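Local atomic coordinates of vitamin B12-binding protein (Vibrio cholerae O395, PDB entry 5YSC), a protein that binds vitamin B12 in the periplasm and probably delivers it to the BtuC subunits of the BtuCD ABC transporter for import. Residues Leu43-Glu48 with Leu59-Asn64; Trp174-Phe179 with Leu247-Thr251; Gln207-Ile211 with Glu230-Val234. All blocks are in the same frame, centred on the assembly; numbering follows the deposited sequence.

Contact 1 of 3, residues Leu43-Glu48 with Leu59-Asn64; sequences LVAVSE and LERVAN. With SO4 (sulfate ion), chain C.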
ATOM      1  N   LEU A  43       6.272  -4.454  19.707  1.00 21.08           N
ATOM      2  CA  LEU A  43       5.271  -5.301  19.087  1.00 19.14           C
ATOM      3  C   LEU A  43       5.230  -6.669  19.727  1.00 23.38           C
ATOM      4  O   LEU A  43       6.263  -7.330  19.926  1.00 23.53           O
ATOM      5  CB  LEU A  43       5.531  -5.464  17.592  1.00 15.23           C
ATOM      6  CG  LEU A  43       5.323  -4.210  16.783  1.00 14.74           C
ATOM      7  CD1 LEU A  43       5.953  -4.363  15.385  1.00 13.47           C
ATOM      8  CD2 LEU A  43       3.853  -3.903  16.648  1.00 14.98           C
ATOM      9  N   VAL A  44       4.017  -7.123  20.016  1.00 16.89           N
ATOM     10  CA  VAL A  44       3.803  -8.464  20.542  1.00 18.19           C
ATOM     11  C   VAL A  44       2.944  -9.311  19.612  1.00 18.45           C
ATOM     12  O   VAL A  44       2.792 -10.511  19.865  1.00 20.65           O
ATOM     13  CB  VAL A  44       3.196  -8.437  21.968  1.00 19.49           C
ATOM     14  CG1 VAL A  44       4.104  -7.708  22.938  1.00 20.34           C
ATOM     15  CG2 VAL A  44       1.822  -7.785  21.969  1.00 20.97           C
ATOM     16  N   ALA A  45       2.378  -8.728  18.550  1.00 16.84           N
ATOM     17  CA  ALA A  45       1.730  -9.502  17.500  1.00 14.23           C
ATOM     18  C   ALA A  45       1.510  -8.603  16.293  1.00 12.47           C
ATOM     19  O   ALA A  45       1.441  -7.368  16.419  1.00 13.46           O
ATOM     20  CB  ALA A  45       0.387 -10.104  17.944  1.00 17.59           C
ATOM     21  N   VAL A  46       1.396  -9.242  15.134  1.00 16.48           N
ATOM     22  CA  VAL A  46       1.244  -8.558  13.856  1.00 15.00           C
ATOM     23  C   VAL A  46       0.273  -9.371  13.000  1.00 16.79           C
ATOM     24  O   VAL A  46      -0.352 -10.325  13.475  1.00 18.32           O
ATOM     25  CB  VAL A  46       2.603  -8.363  13.151  1.00 15.77           C
ATOM     26  CG1 VAL A  46       3.522  -7.460  13.985  1.00 14.62           C
ATOM     27  CG2 VAL A  46       3.228  -9.704  12.812  1.00 17.12           C
ATOM     28  N   SER A  47       0.126  -8.988  11.740  1.00 11.91           N
ATOM     29  CA  SER A  47      -0.731  -9.655  10.779  1.00 12.85           C
ATOM     30  C   SER A  47       0.045 -10.669   9.952  1.00 16.23           C
ATOM     31  O   SER A  47       1.270 -10.642   9.888  1.00 14.22           O
ATOM     32  CB  SER A  47      -1.359  -8.631   9.851  1.00 13.68           C
ATOM     33  OG  SER A  47      -0.427  -8.198   8.883  1.00 12.19           O
ATOM     34  N   GLU A  48      -0.697 -11.579   9.323  1.00 15.68           N
ATOM     35  CA  GLU A  48      -0.151 -12.347   8.217  1.00 16.64           C
ATOM     36  C   GLU A  48       0.368 -11.364   7.175  1.00 17.70           C
ATOM     37  O   GLU A  48      -0.172 -10.270   7.004  1.00 15.63           O
ATOM     38  CB  GLU A  48      -1.216 -13.279   7.607  1.00 17.65           C
ATOM     39  CG  GLU A  48      -1.536 -14.504   8.475  1.00 20.51           C
ATOM     40  CD  GLU A  48      -2.630 -15.428   7.902  1.00 27.99           C
ATOM     41  OE1 GLU A  48      -2.730 -15.632   6.678  1.00 25.58           O
ATOM     42  OE2 GLU A  48      -3.422 -15.947   8.719  1.00 32.65           O
ATOM     43  N   LEU A  59       7.158 -12.757  14.988  1.00 23.82           N
ATOM     44  CA  LEU A  59       6.096 -12.450  15.898  1.00 23.86           C
ATOM     45  C   LEU A  59       4.816 -13.174  15.645  1.00 24.23           C
ATOM     46  O   LEU A  59       4.541 -13.527  14.580  1.00 23.38           O
ATOM     47  CB  LEU A  59       5.838 -10.989  15.880  1.00 23.88           C
ATOM     48  CG  LEU A  59       6.995 -10.040  16.135  1.00 22.29           C
ATOM     49  CD1 LEU A  59       6.720  -8.575  15.853  1.00 19.62           C
ATOM     50  CD2 LEU A  59       7.445 -10.223  17.543  1.00 28.03           C
ATOM     51  N   GLU A  60       4.002 -13.392  16.672  1.00 23.87           N
ATOM     52  CA  GLU A  60       2.812 -14.163  16.367  1.00 23.57           C
ATOM     53  C   GLU A  60       1.807 -13.326  15.573  1.00 21.75           C
ATOM     54  O   GLU A  60       1.834 -12.092  15.583  1.00 19.69           O
ATOM     55  CB  GLU A  60       2.180 -14.773  17.624  1.00 34.73           C
ATOM     56  CG  GLU A  60       1.756 -13.869  18.712  1.00 38.97           C
ATOM     57  CD  GLU A  60       1.145 -14.662  19.869  1.00 45.72           C
ATOM     58  OE1 GLU A  60       0.729 -15.831  19.672  1.00 44.45           O
ATOM     59  OE2 GLU A  60       1.101 -14.127  20.986  1.00 52.05           O
ATOM     60  N   ARG A  61       0.966 -14.027  14.819  1.00 22.32           N
ATOM     61  CA  ARG A  61      -0.019 -13.433  13.924  1.00 23.41           C
ATOM     62  C   ARG A  61      -1.400 -13.432  14.571  1.00 23.87           C
ATOM     63  O   ARG A  61      -1.805 -14.425  15.182  1.00 25.28           O
ATOM     64  CB  ARG A  61      -0.065 -14.209  12.622  1.00 18.36           C
ATOM     65  CG  ARG A  61       0.976 -13.771  11.637  1.00 16.86           C
ATOM     66  CD  ARG A  61       2.332 -14.417  11.774  1.00 17.98           C
ATOM     67  NE  ARG A  61       3.123 -13.912  10.646  1.00 19.39           N
ATOM     68  CZ  ARG A  61       4.108 -13.022  10.718  1.00 20.87           C
ATOM     69  NH1 ARG A  61       4.576 -12.585  11.884  1.00 18.96           N
ATOM     70  NH2 ARG A  61       4.663 -12.612   9.596  1.00 19.35           N
ATOM     71  N   VAL A  62      -2.119 -12.320  14.436  1.00 20.17           N
ATOM     72  CA  VAL A  62      -3.474 -12.255  14.983  1.00 20.86           C
ATOM     73  C   VAL A  62      -4.455 -11.713  13.960  1.00 20.65           C
ATOM     74  O   VAL A  62      -5.575 -11.338  14.308  1.00 20.62           O
ATOM     75  CB  VAL A  62      -3.524 -11.413  16.266  1.00 22.39           C
ATOM     76  CG1 VAL A  62      -2.793 -12.147  17.407  1.00 23.88           C
ATOM     77  CG2 VAL A  62      -2.953 -10.023  16.049  1.00 18.02           C
ATOM     78  N   ALA A  63      -4.066 -11.645  12.696  1.00 19.85           N
ATOM     79  CA  ALA A  63      -4.986 -11.071  11.721  1.00 21.40           C
ATOM     80  C   ALA A  63      -4.601 -11.500  10.314  1.00 22.57           C
ATOM     81  O   ALA A  63      -3.424 -11.693  10.001  1.00 22.02           O
ATOM     82  CB  ALA A  63      -5.027  -9.546  11.799  1.00 20.11           C
ATOM     83  N   ASN A  64      -5.617 -11.630   9.469  1.00 20.97           N
ATOM     84  CA  ASN A  64      -5.436 -11.881   8.048  1.00 21.23           C
ATOM     85  C   ASN A  64      -6.582 -11.195   7.327  1.00 25.70           C
ATOM     86  O   ASN A  64      -7.330 -10.419   7.926  1.00 23.38           O
ATOM     87  CB  ASN A  64      -5.375 -13.376   7.730  1.00 22.87           C
ATOM     88  CG  ASN A  64      -6.609 -14.111   8.173  1.00 31.46           C
ATOM     89  OD1 ASN A  64      -7.735 -13.655   7.982  1.00 30.07           O
ATOM     90  ND2 ASN A  64      -6.397 -15.269   8.775  1.00 34.35           N
TER
HETATM   91  S   SO4 C 402       2.571 -15.087   7.500  1.00 51.59           S
HETATM   92  O1  SO4 C 402       3.414 -13.878   7.475  1.00 36.29           O
HETATM   93  O2  SO4 C 402       3.401 -16.278   7.312  1.00 62.11           O
HETATM   94  O3  SO4 C 402       1.609 -14.995   6.402  1.00 54.97           O
HETATM   95  O4  SO4 C 402       1.884 -15.235   8.783  1.00 57.24           O
HETATM   96  O   HOH W   1       4.814 -12.289  19.079  1.00 31.89           O
HETATM   97  O   HOH W   2       3.454 -12.017  22.049  1.00 34.55           O
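Glu-48 and Asn-64 are brought side by side by their first torsions: Glu-48 turns CG opposite its carbonyl carbon (chi1 -74°) and then runs extended, while Asn-64 tucks CG between N and C (chi1 58°). Asn-64 ND2 donates to Glu-48 OE2 at 3.1 Å, within its own amide plane but from above the carboxylate. Asn-64 OD1 accepts from the backbone N of Gln-66 and Thr-67, which fixes the amide's rotation, and Glu-48 OE1 makes a weak hydrogen bond to cyanocobalamin. Arg-61 bends at chi2 (86°), carrying its guanidinium past Val-46, whose CG2 lies 3.3 Å from NH1. Arg-61 NE and NH2 grip the sulfate through O4 (2.6 Å) and O1 (2.8 Å), with Ser-47 O over one face; the anion probably comes from crystallisation liquor. Between the backbones, Val-46 N bonds to Glu-60 O at 2.9 Å and Val-62 N to Val-46 O at 2.8 Å, straddling Arg-61 in the pattern of a parallel bridge. Glu-48 N bonds to Ala-63 O (2.8 Å), one residue beyond regular register. The 59-64 loop pairs with the chain that leaves outermost strand 43-45 of a parallel sheet for the cobalamin pocket between the lobes of a BtuF-type binding protein.

Contact 2 of 3, residues Trp174-Phe179 with Leu247-Thr251; sequences WPSEVF and LNRPT
Trp-174, a cobalamin-pocket residue, meets Leu-247 and Pro-250 between the lobes of this binding protein, where the turn entering helix 176-181 packs on the end of helix 244-248. From CB, the indole is thrown out opposite the backbone N (chi1 -170°), toward the 247-251 chain. CD1 reaches Asn-248 O at 3.5 Å. Next, NE1 donates to Leu-247 O at 2.8 Å; the N-H lands on a carbonyl lone pair, yet the bond is bent (131°) because the oxygen lies well out of the indole plane. CE2 then meets Pro-250 CG, which stands over the ring in a CH-pi contact, 3.8 Å from the centroid of the five-membered ring. At the far end, CZ2 and CH2 run under Pro-250 CB. The opposite face is covered near its rim by CB of Pro-175, joined to Trp-174 by a cis peptide, so the indole is clamped between two prolines. Asn-248 ND2 is held by Tyr-159, and Arg-249 NE hydrogen-bonds to cyanocobalamin. On the Pro-175 side of the indole, Leu-247 crosses Pro-175 at about a right angle; its CD2 approaches Phe-179 CZ at 4.1 Å, while its CD1 touches both Pro-175 CB and Val-178 CG1, each at 3.7 Å.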
ATOM      1  N   TRP A 174      -6.253   3.494  -2.400  1.00 13.95           N
ATOM      2  CA  TRP A 174      -4.851   3.124  -2.457  1.00 15.20           C
ATOM      3  C   TRP A 174      -4.626   1.952  -3.411  1.00 11.99           C
ATOM      4  O   TRP A 174      -5.353   0.961  -3.369  1.00 12.40           O
ATOM      5  CB  TRP A 174      -4.368   2.767  -1.066  1.00 12.55           C
ATOM      6  CG  TRP A 174      -2.902   2.614  -1.043  1.00 11.62           C
ATOM      7  CD1 TRP A 174      -2.177   1.454  -1.146  1.00 12.35           C
ATOM      8  CD2 TRP A 174      -1.959   3.679  -0.949  1.00 13.65           C
ATOM      9  NE1 TRP A 174      -0.831   1.752  -1.136  1.00 12.89           N
ATOM     10  CE2 TRP A 174      -0.678   3.108  -0.995  1.00 12.77           C
ATOM     11  CE3 TRP A 174      -2.068   5.069  -0.835  1.00 13.50           C
ATOM     12  CZ2 TRP A 174       0.481   3.884  -0.939  1.00 11.74           C
ATOM     13  CZ3 TRP A 174      -0.910   5.825  -0.760  1.00 16.61           C
ATOM     14  CH2 TRP A 174       0.341   5.227  -0.818  1.00 15.08           C
ATOM     15  N   PRO A 175      -3.564   1.991  -4.240  1.00 11.36           N
ATOM     16  CA  PRO A 175      -2.475   2.955  -4.383  1.00 11.26           C
ATOM     17  C   PRO A 175      -2.650   4.011  -5.476  1.00 12.52           C
ATOM     18  O   PRO A 175      -1.650   4.500  -6.066  1.00 11.63           O
ATOM     19  CB  PRO A 175      -1.310   2.048  -4.724  1.00 11.92           C
ATOM     20  CG  PRO A 175      -1.911   0.999  -5.550  1.00 11.12           C
ATOM     21  CD  PRO A 175      -3.249   0.728  -4.915  1.00 11.92           C
ATOM     22  N   SER A 176      -3.895   4.439  -5.703  1.00 14.10           N
ATOM     23  CA  SER A 176      -4.143   5.417  -6.769  1.00 15.66           C
ATOM     24  C   SER A 176      -3.217   6.631  -6.684  1.00 16.09           C
ATOM     25  O   SER A 176      -2.686   7.100  -7.703  1.00 17.93           O
ATOM     26  CB  SER A 176      -5.610   5.880  -6.728  1.00 17.19           C
ATOM     27  OG  SER A 176      -6.465   4.820  -7.103  1.00 20.06           O
ATOM     28  N   GLU A 177      -3.018   7.156  -5.482  1.00 15.90           N
ATOM     29  CA  GLU A 177      -2.242   8.365  -5.263  1.00 17.02           C
ATOM     30  C   GLU A 177      -0.775   8.218  -5.677  1.00 18.04           C
ATOM     31  O   GLU A 177      -0.118   9.202  -6.015  1.00 18.70           O
ATOM     32  CB  GLU A 177      -2.341   8.701  -3.786  1.00 26.23           C
ATOM     33  CG  GLU A 177      -2.079  10.081  -3.450  1.00 29.26           C
ATOM     34  CD  GLU A 177      -3.329  10.876  -3.461  1.00 32.01           C
ATOM     35  OE1 GLU A 177      -4.118  10.677  -4.408  1.00 40.05           O
ATOM     36  OE2 GLU A 177      -3.534  11.652  -2.507  1.00 30.19           O
ATOM     37  N   VAL A 178      -0.222   7.015  -5.606  1.00 17.61           N
ATOM     38  CA  VAL A 178       1.149   6.823  -6.078  1.00 16.67           C
ATOM     39  C   VAL A 178       1.255   7.195  -7.553  1.00 18.90           C
ATOM     40  O   VAL A 178       2.181   7.909  -7.972  1.00 18.76           O
ATOM     41  CB  VAL A 178       1.586   5.368  -5.855  1.00 15.18           C
ATOM     42  CG1 VAL A 178       2.921   5.138  -6.499  1.00 14.82           C
ATOM     43  CG2 VAL A 178       1.613   5.060  -4.339  1.00 16.61           C
ATOM     44  N   PHE A 179       0.337   6.652  -8.369  1.00 17.52           N
ATOM     45  CA  PHE A 179       0.320   6.918  -9.801  1.00 20.34           C
ATOM     46  C   PHE A 179       0.052   8.394 -10.080  1.00 20.94           C
ATOM     47  O   PHE A 179       0.698   8.998 -10.940  1.00 21.58           O
ATOM     48  CB  PHE A 179      -0.725   6.024 -10.475  1.00 17.10           C
ATOM     49  CG  PHE A 179      -0.449   4.565 -10.331  1.00 16.04           C
ATOM     50  CD1 PHE A 179       0.391   3.914 -11.235  1.00 13.57           C
ATOM     51  CD2 PHE A 179      -0.988   3.834  -9.280  1.00 14.64           C
ATOM     52  CE1 PHE A 179       0.670   2.563 -11.113  1.00 14.20           C
ATOM     53  CE2 PHE A 179      -0.720   2.484  -9.166  1.00 16.02           C
ATOM     54  CZ  PHE A 179       0.144   1.849 -10.086  1.00 15.62           C
ATOM     55  N   LEU A 247       4.277  -0.879  -3.205  1.00  8.50           N
ATOM     56  CA  LEU A 247       3.201  -0.121  -3.809  1.00  8.94           C
ATOM     57  C   LEU A 247       1.924  -0.221  -3.001  1.00 12.02           C
ATOM     58  O   LEU A 247       1.301   0.792  -2.688  1.00 11.92           O
ATOM     59  CB  LEU A 247       2.983  -0.640  -5.224  1.00  8.96           C
ATOM     60  CG  LEU A 247       1.841   0.057  -5.954  1.00 10.37           C
ATOM     61  CD1 LEU A 247       2.085   1.545  -6.224  1.00 13.37           C
ATOM     62  CD2 LEU A 247       1.557  -0.715  -7.204  1.00 14.65           C
ATOM     63  N   ASN A 248       1.563  -1.428  -2.621  1.00 11.06           N
ATOM     64  CA  ASN A 248       0.241  -1.680  -2.078  1.00 12.03           C
ATOM     65  C   ASN A 248       0.173  -1.569  -0.563  1.00 11.89           C
ATOM     66  O   ASN A 248      -0.939  -1.617   0.001  1.00 13.15           O
ATOM     67  CB  ASN A 248      -0.228  -3.039  -2.565  1.00 11.93           C
ATOM     68  CG  ASN A 248      -0.455  -3.032  -4.079  1.00 14.80           C
ATOM     69  OD1 ASN A 248      -0.787  -1.995  -4.641  1.00 17.01           O
ATOM     70  ND2 ASN A 248      -0.297  -4.159  -4.718  1.00 16.35           N
ATOM     71  N   ARG A 249       1.309  -1.390   0.107  1.00  8.61           N
ATOM     72  CA  ARG A 249       1.384  -1.021   1.508  1.00 10.17           C
ATOM     73  C   ARG A 249       1.854   0.412   1.639  1.00 10.71           C
ATOM     74  O   ARG A 249       2.937   0.727   1.139  1.00 10.53           O
ATOM     75  CB  ARG A 249       2.377  -1.911   2.279  1.00 10.39           C
ATOM     76  CG  ARG A 249       2.280  -3.370   2.088  1.00 10.30           C
ATOM     77  CD  ARG A 249       3.459  -4.053   2.722  1.00  9.74           C
ATOM     78  NE  ARG A 249       3.503  -5.449   2.391  1.00 10.78           N
ATOM     79  CZ  ARG A 249       4.325  -6.306   2.985  1.00 12.79           C
ATOM     80  NH1 ARG A 249       5.131  -5.879   3.949  1.00 12.36           N
ATOM     81  NH2 ARG A 249       4.304  -7.592   2.649  1.00 13.25           N
ATOM     82  N   PRO A 250       1.186   1.266   2.374  1.00  9.24           N
ATOM     83  CA  PRO A 250       1.698   2.625   2.563  1.00  9.35           C
ATOM     84  C   PRO A 250       2.724   2.724   3.680  1.00  9.31           C
ATOM     85  O   PRO A 250       2.389   2.631   4.869  1.00 10.93           O
ATOM     86  CB  PRO A 250       0.436   3.437   2.901  1.00 10.92           C
ATOM     87  CG  PRO A 250      -0.693   2.569   2.559  1.00 12.94           C
ATOM     88  CD  PRO A 250      -0.247   1.167   2.691  1.00  9.01           C
ATOM     89  N   THR A 251       4.008   2.830   3.278  1.00  9.43           N
ATOM     90  CA  THR A 251       5.147   2.668   4.169  1.00  9.53           C
ATOM     91  C   THR A 251       6.266   3.554   3.647  1.00 10.28           C
ATOM     92  O   THR A 251       6.146   4.143   2.570  1.00  8.48           O
ATOM     93  CB  THR A 251       5.699   1.240   4.188  1.00  9.32           C
ATOM     94  OG1 THR A 251       6.334   1.037   2.926  1.00  8.48           O
ATOM     95  CG2 THR A 251       4.599   0.206   4.301  1.00  8.96           C
TER

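Contact 3 of 3, residues Gln207-Ile211 with Glu230-Val234; sequences QPQVI and ELSAV
Two flat peptide carbonyls, those of Pro-208 and Gln-209, converge on the methyl group of Ala-233, and no aromatic ring takes part. Ala-233 CB is 3.4 Å from Pro-208 O and 3.3 Å from Gln-209 O. The Pro-208 peptide plane separates two partners: Ala-233 CB lies to one side, water 3 to the other. That water donates to Pro-208 O at 2.6 Å and accepts from Ala-233 N at 2.9 Å, linking the first turn of helix 232-235 to the chain that leads into strand 210-213. A second water repeats the idea, donating to Gln-209 O at 2.7 Å and hydrogen-bonding with Ser-232 OG at 3.0 Å. Gln-209 O also accepts from Gln-238 NE2, while Gln-209 OE1 accepts from Arg-156 N.

An apolar layer lies beside this hydrated strip. Ile-211 holds CG1 opposite its carbonyl carbon (chi1 -66°), directing that branch to Ala-233 CB; beyond it, CD1 meets Leu-231 CD1 at 4.1 Å, the two side chains crossing at about a right angle. The other methyl of Leu-231, CD2, approaches Pro-208 CD at 4.2 Å. Strand 210-213 is an inner strand of the second parallel sheet, flanked by 155-159 and 239-241, and helix 232-235 packs against its start.

The chemistry is accordingly divided. Aliphatic groups and backbone carbonyls supply much of the direct contact, whereas the clear polar links across it pass through water, satisfying both carbonyl oxygens and the amide of Ala-233 without bringing the two backbones into direct hydrogen bonding.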
ATOM      1  N   GLN A 207      -8.136   0.737 -23.766  1.00 34.29           N
ATOM      2  CA  GLN A 207      -6.936   1.163 -24.486  1.00 31.29           C
ATOM      3  C   GLN A 207      -5.901   1.838 -23.586  1.00 29.81           C
ATOM      4  O   GLN A 207      -5.387   2.907 -23.927  1.00 30.64           O
ATOM      5  CB  GLN A 207      -7.325   2.123 -25.625  1.00 41.25           C
ATOM      6  CG  GLN A 207      -6.379   2.092 -26.814  1.00 46.25           C
ATOM      7  CD  GLN A 207      -6.322   0.720 -27.439  1.00 51.93           C
ATOM      8  OE1 GLN A 207      -7.194  -0.120 -27.192  1.00 52.26           O
ATOM      9  NE2 GLN A 207      -5.277   0.467 -28.223  1.00 53.98           N
ATOM     10  N   PRO A 208      -5.519   1.225 -22.467  1.00 26.03           N
ATOM     11  CA  PRO A 208      -4.508   1.846 -21.606  1.00 22.72           C
ATOM     12  C   PRO A 208      -3.197   2.047 -22.346  1.00 23.96           C
ATOM     13  O   PRO A 208      -2.770   1.197 -23.119  1.00 25.85           O
ATOM     14  CB  PRO A 208      -4.349   0.841 -20.460  1.00 21.67           C
ATOM     15  CG  PRO A 208      -4.771  -0.466 -21.054  1.00 24.46           C
ATOM     16  CD  PRO A 208      -5.872  -0.131 -22.029  1.00 29.24           C
ATOM     17  N   GLN A 209      -2.536   3.160 -22.073  1.00 21.41           N
ATOM     18  CA  GLN A 209      -1.206   3.399 -22.637  1.00 23.01           C
ATOM     19  C   GLN A 209      -0.152   2.498 -21.996  1.00 21.64           C
ATOM     20  O   GLN A 209       0.790   2.065 -22.673  1.00 21.30           O
ATOM     21  CB  GLN A 209      -0.830   4.863 -22.448  1.00 23.66           C
ATOM     22  CG  GLN A 209      -1.574   5.792 -23.394  1.00 25.50           C
ATOM     23  CD  GLN A 209      -1.329   7.228 -23.055  1.00 26.30           C
ATOM     24  OE1 GLN A 209      -1.908   7.771 -22.113  1.00 25.44           O
ATOM     25  NE2 GLN A 209      -0.443   7.858 -23.806  1.00 27.86           N
ATOM     26  N   VAL A 210      -0.327   2.187 -20.711  1.00 21.99           N
ATOM     27  CA  VAL A 210       0.589   1.368 -19.925  1.00 19.38           C
ATOM     28  C   VAL A 210      -0.242   0.361 -19.141  1.00 19.90           C
ATOM     29  O   VAL A 210      -1.310   0.710 -18.625  1.00 18.76           O
ATOM     30  CB  VAL A 210       1.411   2.226 -18.948  1.00 19.62           C
ATOM     31  CG1 VAL A 210       2.282   1.316 -18.123  1.00 18.38           C
ATOM     32  CG2 VAL A 210       2.254   3.256 -19.672  1.00 17.43           C
ATOM     33  N   ILE A 211       0.233  -0.884 -19.063  1.00 16.98           N
ATOM     34  CA  ILE A 211      -0.316  -1.895 -18.160  1.00 16.69           C
ATOM     35  C   ILE A 211       0.727  -2.233 -17.099  1.00 15.66           C
ATOM     36  O   ILE A 211       1.855  -2.609 -17.428  1.00 15.61           O
ATOM     37  CB  ILE A 211      -0.744  -3.153 -18.924  1.00 17.56           C
ATOM     38  CG1 ILE A 211      -1.930  -2.796 -19.839  1.00 19.45           C
ATOM     39  CG2 ILE A 211      -1.146  -4.236 -17.948  1.00 17.14           C
ATOM     40  CD1 ILE A 211      -2.323  -3.880 -20.832  1.00 21.31           C
ATOM     41  N   GLU A 230      -4.550  -5.665 -30.370  1.00 35.66           N
ATOM     42  CA  GLU A 230      -5.586  -4.776 -29.846  1.00 40.68           C
ATOM     43  C   GLU A 230      -5.090  -3.831 -28.758  1.00 33.97           C
ATOM     44  O   GLU A 230      -5.845  -2.943 -28.352  1.00 37.30           O
ATOM     45  CB  GLU A 230      -6.784  -5.569 -29.295  1.00 42.06           C
ATOM     46  CG  GLU A 230      -6.501  -6.942 -28.796  1.00 43.03           C
ATOM     47  CD  GLU A 230      -6.289  -7.954 -29.930  1.00 47.22           C
ATOM     48  OE1 GLU A 230      -7.089  -7.996 -30.887  1.00 53.27           O
ATOM     49  OE2 GLU A 230      -5.296  -8.696 -29.863  1.00 45.83           O
ATOM     50  N   LEU A 231      -3.863  -4.003 -28.272  1.00 31.73           N
ATOM     51  CA  LEU A 231      -3.327  -3.189 -27.181  1.00 28.49           C
ATOM     52  C   LEU A 231      -2.037  -2.481 -27.573  1.00 31.73           C
ATOM     53  O   LEU A 231      -0.992  -3.121 -27.714  1.00 32.72           O
ATOM     54  CB  LEU A 231      -3.101  -4.060 -25.956  1.00 28.81           C
ATOM     55  CG  LEU A 231      -4.396  -4.474 -25.251  1.00 29.86           C
ATOM     56  CD1 LEU A 231      -4.110  -5.466 -24.173  1.00 27.33           C
ATOM     57  CD2 LEU A 231      -5.134  -3.269 -24.646  1.00 26.77           C
ATOM     58  N   SER A 232      -2.104  -1.155 -27.712  1.00 33.78           N
ATOM     59  CA  SER A 232      -0.896  -0.377 -27.967  1.00 35.72           C
ATOM     60  C   SER A 232       0.107  -0.511 -26.824  1.00 32.52           C
ATOM     61  O   SER A 232       1.326  -0.499 -27.048  1.00 37.04           O
ATOM     62  CB  SER A 232      -1.246   1.097 -28.186  1.00 40.26           C
ATOM     63  OG  SER A 232      -1.719   1.702 -26.990  1.00 37.82           O
ATOM     64  N   ALA A 233      -0.382  -0.644 -25.595  1.00 28.98           N
ATOM     65  CA  ALA A 233       0.539  -0.910 -24.493  1.00 23.11           C
ATOM     66  C   ALA A 233       1.399  -2.136 -24.764  1.00 25.90           C
ATOM     67  O   ALA A 233       2.562  -2.158 -24.376  1.00 24.35           O
ATOM     68  CB  ALA A 233      -0.222  -1.064 -23.175  1.00 24.84           C
ATOM     69  N   VAL A 234       0.865  -3.169 -25.416  1.00 22.14           N
ATOM     70  CA  VAL A 234       1.685  -4.345 -25.673  1.00 22.30           C
ATOM     71  C   VAL A 234       2.622  -4.088 -26.851  1.00 25.18           C
ATOM     72  O   VAL A 234       3.816  -4.406 -26.781  1.00 24.63           O
ATOM     73  CB  VAL A 234       0.799  -5.583 -25.896  1.00 23.03           C
ATOM     74  CG1 VAL A 234       1.645  -6.826 -26.167  1.00 25.10           C
ATOM     75  CG2 VAL A 234      -0.073  -5.802 -24.675  1.00 23.79           C
TER
HETATM   76  O   HOH W   3      -3.273  -0.455 -25.127  1.00 29.15           O
HETATM   77  O   HOH W   4       0.634   2.645 -25.338  1.00 24.79           O

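Overall arrangement
Along the chain, contact 1 closes before contact 2 opens, and contact 3 is nested within the loop that contact 2 closes. In space, contact 2 lies near the chain's centre, with contacts 1 and 3 on opposite sides: its centre is about 22 Å from each of theirs, and their centres are about 40 Å apart. Contact 1 borders the four-stranded parallel sheet containing 43-45, contact 3 the second such sheet, containing 210-213; both have strand order 2-1-3-4. Cobalamin is thus held between two similar lobes: contacts 1 and 2 supply pocket residues from separate parts of the chain, while contact 3 lies in the second lobe, away from the ligand.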